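Cucumber peeling cupredoxin (Cucumis sativus, PDB 1JER) binds a single copper ion in a cupredoxin fold and probably serves as an electron-transfer protein. Local coordinates at residues A[36-41]-A[100-105]; A[56-61]-A[87-92]. All coordinates share one frame; numbering follows the deposited sequence.

Interaction 1: A[36-41]-A[100-105]. With CU (copper (II) ion), chain B.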
loop_
_atom_site.group_PDB
_atom_site.type_symbol
_atom_site.label_atom_id
_atom_site.label_comp_id
_atom_site.label_asym_id
_atom_site.label_seq_id
_atom_site.Cartn_x
_atom_site.Cartn_y
_atom_site.Cartn_z
ATOM N N ASP A 36 2.609 8.641 -4.993
ATOM C CA ASP A 36 1.365 8.026 -5.563
ATOM C C ASP A 36 1.471 6.505 -5.237
ATOM O O ASP A 36 2.491 6.009 -4.864
ATOM C CB ASP A 36 1.529 8.082 -7.127
ATOM C CG ASP A 36 1.208 9.457 -7.655
ATOM O OD1 ASP A 36 0.841 10.343 -6.860
ATOM O OD2 ASP A 36 1.342 9.676 -8.885
ATOM N N SER A 37 0.317 5.847 -5.511
ATOM C CA SER A 37 0.350 4.374 -5.299
ATOM C C SER A 37 -0.241 3.727 -6.576
ATOM O O SER A 37 -0.903 4.378 -7.360
ATOM C CB SER A 37 -0.663 4.077 -4.131
ATOM O OG SER A 37 -0.105 4.564 -2.906
ATOM N N LEU A 38 0.029 2.424 -6.690
ATOM C CA LEU A 38 -0.480 1.666 -7.863
ATOM C C LEU A 38 -1.390 0.548 -7.214
ATOM O O LEU A 38 -0.892 -0.112 -6.332
ATOM C CB LEU A 38 0.690 0.861 -8.452
ATOM C CG LEU A 38 1.688 1.580 -9.319
ATOM C CD1 LEU A 38 2.626 0.584 -9.992
ATOM C CD2 LEU A 38 0.966 2.449 -10.360
ATOM N N GLN A 39 -2.604 0.502 -7.701
ATOM C CA GLN A 39 -3.521 -0.537 -7.190
ATOM C C GLN A 39 -3.693 -1.626 -8.275
ATOM O O GLN A 39 -4.148 -1.279 -9.372
ATOM C CB GLN A 39 -4.887 0.063 -6.879
ATOM C CG GLN A 39 -5.881 -1.031 -6.451
ATOM C CD GLN A 39 -7.069 -0.456 -5.723
ATOM O OE1 GLN A 39 -6.965 0.623 -5.125
ATOM N NE2 GLN A 39 -8.187 -1.166 -5.764
ATOM N N PHE A 40 -3.380 -2.856 -7.919
ATOM C CA PHE A 40 -3.543 -3.983 -8.905
ATOM C C PHE A 40 -4.776 -4.811 -8.400
ATOM O O PHE A 40 -4.728 -5.258 -7.271
ATOM C CB PHE A 40 -2.317 -4.906 -8.700
ATOM C CG PHE A 40 -1.025 -4.298 -9.256
ATOM C CD1 PHE A 40 -0.282 -3.438 -8.436
ATOM C CD2 PHE A 40 -0.558 -4.603 -10.502
ATOM C CE1 PHE A 40 0.943 -2.944 -8.911
ATOM C CE2 PHE A 40 0.645 -4.085 -10.995
ATOM C CZ PHE A 40 1.368 -3.216 -10.177
ATOM N N ASN A 41 -5.781 -4.884 -9.245
ATOM C CA ASN A 41 -7.024 -5.609 -8.901
ATOM C C ASN A 41 -7.083 -6.872 -9.802
ATOM O O ASN A 41 -6.932 -6.794 -11.017
ATOM C CB ASN A 41 -8.238 -4.739 -9.338
ATOM C CG ASN A 41 -8.384 -3.507 -8.438
ATOM O OD1 ASN A 41 -8.136 -3.517 -7.271
ATOM N ND2 ASN A 41 -8.873 -2.429 -9.100
ATOM N N GLN A 100 1.961 -9.755 -19.043
ATOM C CA GLN A 100 1.461 -9.241 -17.762
ATOM C C GLN A 100 2.678 -8.719 -16.972
ATOM O O GLN A 100 3.181 -9.357 -16.062
ATOM C CB GLN A 100 0.716 -10.261 -16.926
ATOM C CG GLN A 100 -0.002 -9.682 -15.736
ATOM C CD GLN A 100 -0.842 -10.687 -14.972
ATOM O OE1 GLN A 100 -0.666 -11.903 -15.122
ATOM N NE2 GLN A 100 -1.784 -10.205 -14.185
ATOM N N LYS A 101 3.108 -7.537 -17.397
ATOM C CA LYS A 101 4.295 -6.915 -16.726
ATOM C C LYS A 101 4.153 -5.395 -17.017
ATOM O O LYS A 101 3.476 -5.007 -17.976
ATOM C CB LYS A 101 5.556 -7.440 -17.453
ATOM C CG LYS A 101 5.548 -7.134 -18.944
ATOM C CD LYS A 101 6.534 -8.013 -19.697
ATOM C CE LYS A 101 7.904 -8.029 -19.061
ATOM N NZ LYS A 101 8.931 -8.656 -19.996
ATOM N N LEU A 102 4.690 -4.600 -16.117
ATOM C CA LEU A 102 4.436 -3.130 -16.214
ATOM C C LEU A 102 5.725 -2.420 -15.766
ATOM O O LEU A 102 6.347 -2.779 -14.798
ATOM C CB LEU A 102 3.322 -2.848 -15.160
ATOM C CG LEU A 102 3.149 -1.329 -14.873
ATOM C CD1 LEU A 102 2.312 -0.710 -15.983
ATOM C CD2 LEU A 102 2.402 -1.172 -13.531
ATOM N N SER A 103 6.170 -1.463 -16.583
ATOM C CA SER A 103 7.345 -0.675 -16.179
ATOM C C SER A 103 6.914 0.793 -16.190
ATOM O O SER A 103 6.246 1.258 -17.105
ATOM C CB SER A 103 8.508 -0.869 -17.159
ATOM O OG SER A 103 8.177 -0.395 -18.402
ATOM N N ILE A 104 7.252 1.478 -15.089
ATOM C CA ILE A 104 6.801 2.873 -15.027
ATOM C C ILE A 104 7.954 3.762 -14.543
ATOM O O ILE A 104 8.874 3.309 -13.892
ATOM C CB ILE A 104 5.641 3.020 -14.058
ATOM C CG1 ILE A 104 5.981 2.611 -12.616
ATOM C CG2 ILE A 104 4.414 2.249 -14.539
ATOM C CD1 ILE A 104 5.086 3.308 -11.598
ATOM N N ASN A 105 7.844 5.044 -14.927
ATOM C CA ASN A 105 8.911 5.981 -14.528
ATOM C C ASN A 105 8.303 6.936 -13.491
ATOM O O ASN A 105 7.288 7.584 -13.783
ATOM C CB ASN A 105 9.267 6.814 -15.795
ATOM C CG ASN A 105 10.343 7.851 -15.432
ATOM O OD1 ASN A 105 10.188 9.041 -15.757
ATOM N ND2 ASN A 105 11.386 7.391 -14.784
HETATM CU CU CU B . -0.842 -13.564 -13.674
#
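Leu-38 and Leu-102 meet tip to tip, CD1 of Leu-38 lying 4.0 Å from CD2 of Leu-102, and the same CD1 also reaches CD1 of Ile-104 at 4.0 Å. One leucine methyl thus bridges two alternate residues of the facing strand. Ile-104 carries CG1 between its backbone N and carbonyl carbon (chi1 60°), which directs CD1 across the interface. The aromatic part is smaller: CZ of Phe-40 approaches CD2 of Leu-102 at 4.1 Å, the methyl sitting obliquely to the ring.

With strand axes 11.4 Å apart and running at 166°, the segments are too distant for backbone pairing; they belong to the two different sheets of the cupredoxin beta-sandwich, and this apolar layer fills part of its interior. Helix 22-28 packs on Leu-102 through Tyr-23, Trp-26 and Ala-27, while Trp-14 meets the Phe-40 ring edge-to-face.

Polar chemistry lies off the interface. Gln-39 NE2 donates to Asn-41 OD1 almost linearly (174°), in the carbonyl plane and on a lone pair. At the start of 100-105, the extended side chain of Gln-100 coordinates the copper through OE1 at 2.2 Å, joining His-47, Cys-90 and His-95.

Interaction 2: A[56-61]-A[87-92]. With CU (copper (II) ion), chain B.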
loop_
_atom_site.group_PDB
_atom_site.type_symbol
_atom_site.label_atom_id
_atom_site.label_comp_id
_atom_site.label_asym_id
_atom_site.label_seq_id
_atom_site.Cartn_x
_atom_site.Cartn_y
_atom_site.Cartn_z
ATOM N N GLN A 56 16.842 -6.119 -16.955
ATOM C CA GLN A 56 17.252 -7.372 -17.650
ATOM C C GLN A 56 16.361 -8.507 -17.171
ATOM O O GLN A 56 15.784 -9.218 -17.998
ATOM C CB GLN A 56 18.722 -7.633 -17.352
ATOM C CG GLN A 56 19.717 -6.792 -18.106
ATOM C CD GLN A 56 19.706 -5.305 -17.929
ATOM O OE1 GLN A 56 20.033 -4.708 -16.887
ATOM N NE2 GLN A 56 19.414 -4.572 -19.032
ATOM N N SER A 57 16.224 -8.617 -15.846
ATOM C CA SER A 57 15.347 -9.674 -15.292
ATOM C C SER A 57 13.901 -9.485 -15.726
ATOM O O SER A 57 13.195 -10.450 -16.048
ATOM C CB SER A 57 15.402 -9.567 -13.754
ATOM O OG SER A 57 16.639 -10.089 -13.323
ATOM N N PHE A 58 13.415 -8.237 -15.655
ATOM C CA PHE A 58 12.020 -7.933 -16.069
ATOM C C PHE A 58 11.853 -8.328 -17.520
ATOM O O PHE A 58 10.871 -8.933 -17.951
ATOM C CB PHE A 58 11.913 -6.369 -15.992
ATOM C CG PHE A 58 10.639 -5.775 -16.524
ATOM C CD1 PHE A 58 9.442 -5.922 -15.796
ATOM C CD2 PHE A 58 10.587 -5.078 -17.705
ATOM C CE1 PHE A 58 8.281 -5.344 -16.265
ATOM C CE2 PHE A 58 9.422 -4.538 -18.203
ATOM C CZ PHE A 58 8.251 -4.658 -17.447
ATOM N N ASP A 59 12.844 -7.914 -18.370
ATOM C CA ASP A 59 12.699 -8.213 -19.785
ATOM C C ASP A 59 12.651 -9.719 -20.034
ATOM O O ASP A 59 11.940 -10.242 -20.886
ATOM C CB ASP A 59 13.762 -7.569 -20.654
ATOM C CG ASP A 59 13.618 -6.070 -20.870
ATOM O OD1 ASP A 59 12.561 -5.493 -20.572
ATOM O OD2 ASP A 59 14.602 -5.439 -21.363
ATOM N N ALA A 60 13.464 -10.445 -19.278
ATOM C CA ALA A 60 13.523 -11.888 -19.577
ATOM C C ALA A 60 12.458 -12.639 -18.767
ATOM O O ALA A 60 12.476 -13.885 -18.890
ATOM C CB ALA A 60 14.902 -12.381 -19.047
ATOM N N CYS A 61 11.677 -11.985 -17.937
ATOM C CA CYS A 61 10.777 -12.695 -17.004
ATOM C C CYS A 61 11.566 -13.735 -16.219
ATOM O O CYS A 61 11.137 -14.883 -16.089
ATOM C CB CYS A 61 9.570 -13.311 -17.667
ATOM S SG CYS A 61 8.502 -12.059 -18.490
ATOM N N TYR A 87 9.636 -1.807 -11.992
ATOM C CA TYR A 87 9.220 -2.923 -12.878
ATOM C C TYR A 87 8.366 -3.887 -12.037
ATOM O O TYR A 87 8.822 -4.364 -10.990
ATOM C CB TYR A 87 10.557 -3.706 -13.179
ATOM C CG TYR A 87 11.503 -2.818 -13.977
ATOM C CD1 TYR A 87 11.182 -2.436 -15.263
ATOM C CD2 TYR A 87 12.665 -2.340 -13.393
ATOM C CE1 TYR A 87 12.031 -1.609 -15.999
ATOM C CE2 TYR A 87 13.526 -1.521 -14.122
ATOM C CZ TYR A 87 13.192 -1.176 -15.407
ATOM O OH TYR A 87 14.040 -0.343 -16.127
ATOM N N PHE A 88 7.186 -4.214 -12.525
ATOM C CA PHE A 88 6.341 -5.161 -11.719
ATOM C C PHE A 88 5.892 -6.272 -12.686
ATOM O O PHE A 88 5.580 -6.003 -13.847
ATOM C CB PHE A 88 5.085 -4.423 -11.268
ATOM C CG PHE A 88 5.370 -3.257 -10.332
ATOM C CD1 PHE A 88 5.488 -3.466 -8.981
ATOM C CD2 PHE A 88 5.526 -1.973 -10.890
ATOM C CE1 PHE A 88 5.794 -2.412 -8.121
ATOM C CE2 PHE A 88 5.853 -0.943 -10.021
ATOM C CZ PHE A 88 5.944 -1.152 -8.672
ATOM N N VAL A 89 5.784 -7.488 -12.144
ATOM C CA VAL A 89 5.329 -8.564 -13.050
ATOM C C VAL A 89 4.408 -9.490 -12.228
ATOM O O VAL A 89 4.358 -9.412 -11.021
ATOM C CB VAL A 89 6.530 -9.433 -13.492
ATOM C CG1 VAL A 89 7.525 -8.587 -14.293
ATOM C CG2 VAL A 89 7.243 -10.001 -12.268
ATOM N N CYS A 90 3.761 -10.367 -12.977
ATOM C CA CYS A 90 3.041 -11.482 -12.345
ATOM C C CYS A 90 3.938 -12.727 -12.582
ATOM O O CYS A 90 4.410 -12.909 -13.713
ATOM C CB CYS A 90 1.722 -11.725 -13.147
ATOM S SG CYS A 90 0.905 -13.212 -12.420
ATOM N N THR A 91 4.230 -13.462 -11.526
ATOM C CA THR A 91 5.183 -14.574 -11.645
ATOM C C THR A 91 4.473 -15.898 -11.841
ATOM O O THR A 91 5.091 -16.954 -11.834
ATOM C CB THR A 91 6.121 -14.669 -10.439
ATOM O OG1 THR A 91 5.404 -14.975 -9.260
ATOM C CG2 THR A 91 6.847 -13.344 -10.191
ATOM N N VAL A 92 3.152 -15.856 -12.048
ATOM C CA VAL A 92 2.444 -17.152 -12.266
ATOM C C VAL A 92 2.690 -17.634 -13.661
ATOM O O VAL A 92 2.504 -16.941 -14.645
ATOM C CB VAL A 92 0.952 -16.967 -12.013
ATOM C CG1 VAL A 92 0.124 -18.130 -12.534
ATOM C CG2 VAL A 92 0.652 -16.644 -10.575
HETATM CU CU CU B . -0.842 -13.564 -13.674
#
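Helix 56-60 lies against strand 87-89 with the two axes 9.1 Å apart at their closest and their N-to-C directions 32° apart, so the helix runs roughly along the strand. The backbones come nearest at Phe-58 and Tyr-87, whose CA atoms are 6.6 Å apart. The chain leaves the helix at Cys-61 through a Schellman motif, with Cys-61 in the left-handed region and its N bonded to Phe-58 O.

Phe-58 is the side chain by which the helix reaches the strand. Its CG stands anti to the backbone N, which carries the ring over to Tyr-87 and Val-89. Tyr-87 CD1 lies over one face of that ring, offset toward the rim, and CB of Tyr-87 is 3.6 Å from CD1 of Phe-58. The ring centroids of Phe-58 and Tyr-87 are 4.9 Å apart with planes at 41°, an oblique pairing. Val-89 passes alongside in the opposite direction, its CG1 3.6 Å from CD1 of Phe-58. At the ring edge, close to its plane, the backbone O of Phe-88 is 3.7 Å from CE1 of Phe-58.

Strand 84-89 runs into the loop bearing Cys-90 and His-95, as in cupredoxins; Gln-100, which closes that loop, replaces the methionine of most cupredoxins, the mark of stellacyanins. Cys-90 binds the copper through SG at 2.2 Å. A long bond from Val-92 N to Cys-90 SG (3.5 Å, 163°) is consistent with restraining the sulfur.

Cys-61 forms a disulfide with Cys-96, tying the end of the helix to the copper-site loop. Strand 84-89 runs between strands 101-107 and 50-52, and helix 55-60 covers it on the side of Tyr-87 and Val-89, with Lys-101 making a cation-pi contact to Phe-58.

Overall arrangement
The centre of interaction 1 is about 3 Å from the centre of the chain, in the core, where aliphatic tips and one ring join the two sheets. That of interaction 2, about 9 Å from the same point, is also largely buried but sets a helix on the outer side of one sheet, with an aromatic pair as its main feature. They share that sheet: 101-107 and 84-89 are neighbouring strands, and Leu-102 N probably bonds to Phe-88 O (2.8 Å). Lys-101 NZ probably bonds to Phe-58 O, also at 2.8 Å, linking strand to helix. Each contact has a segment that also carries a copper ligand, though in neither does that ligand join the packing.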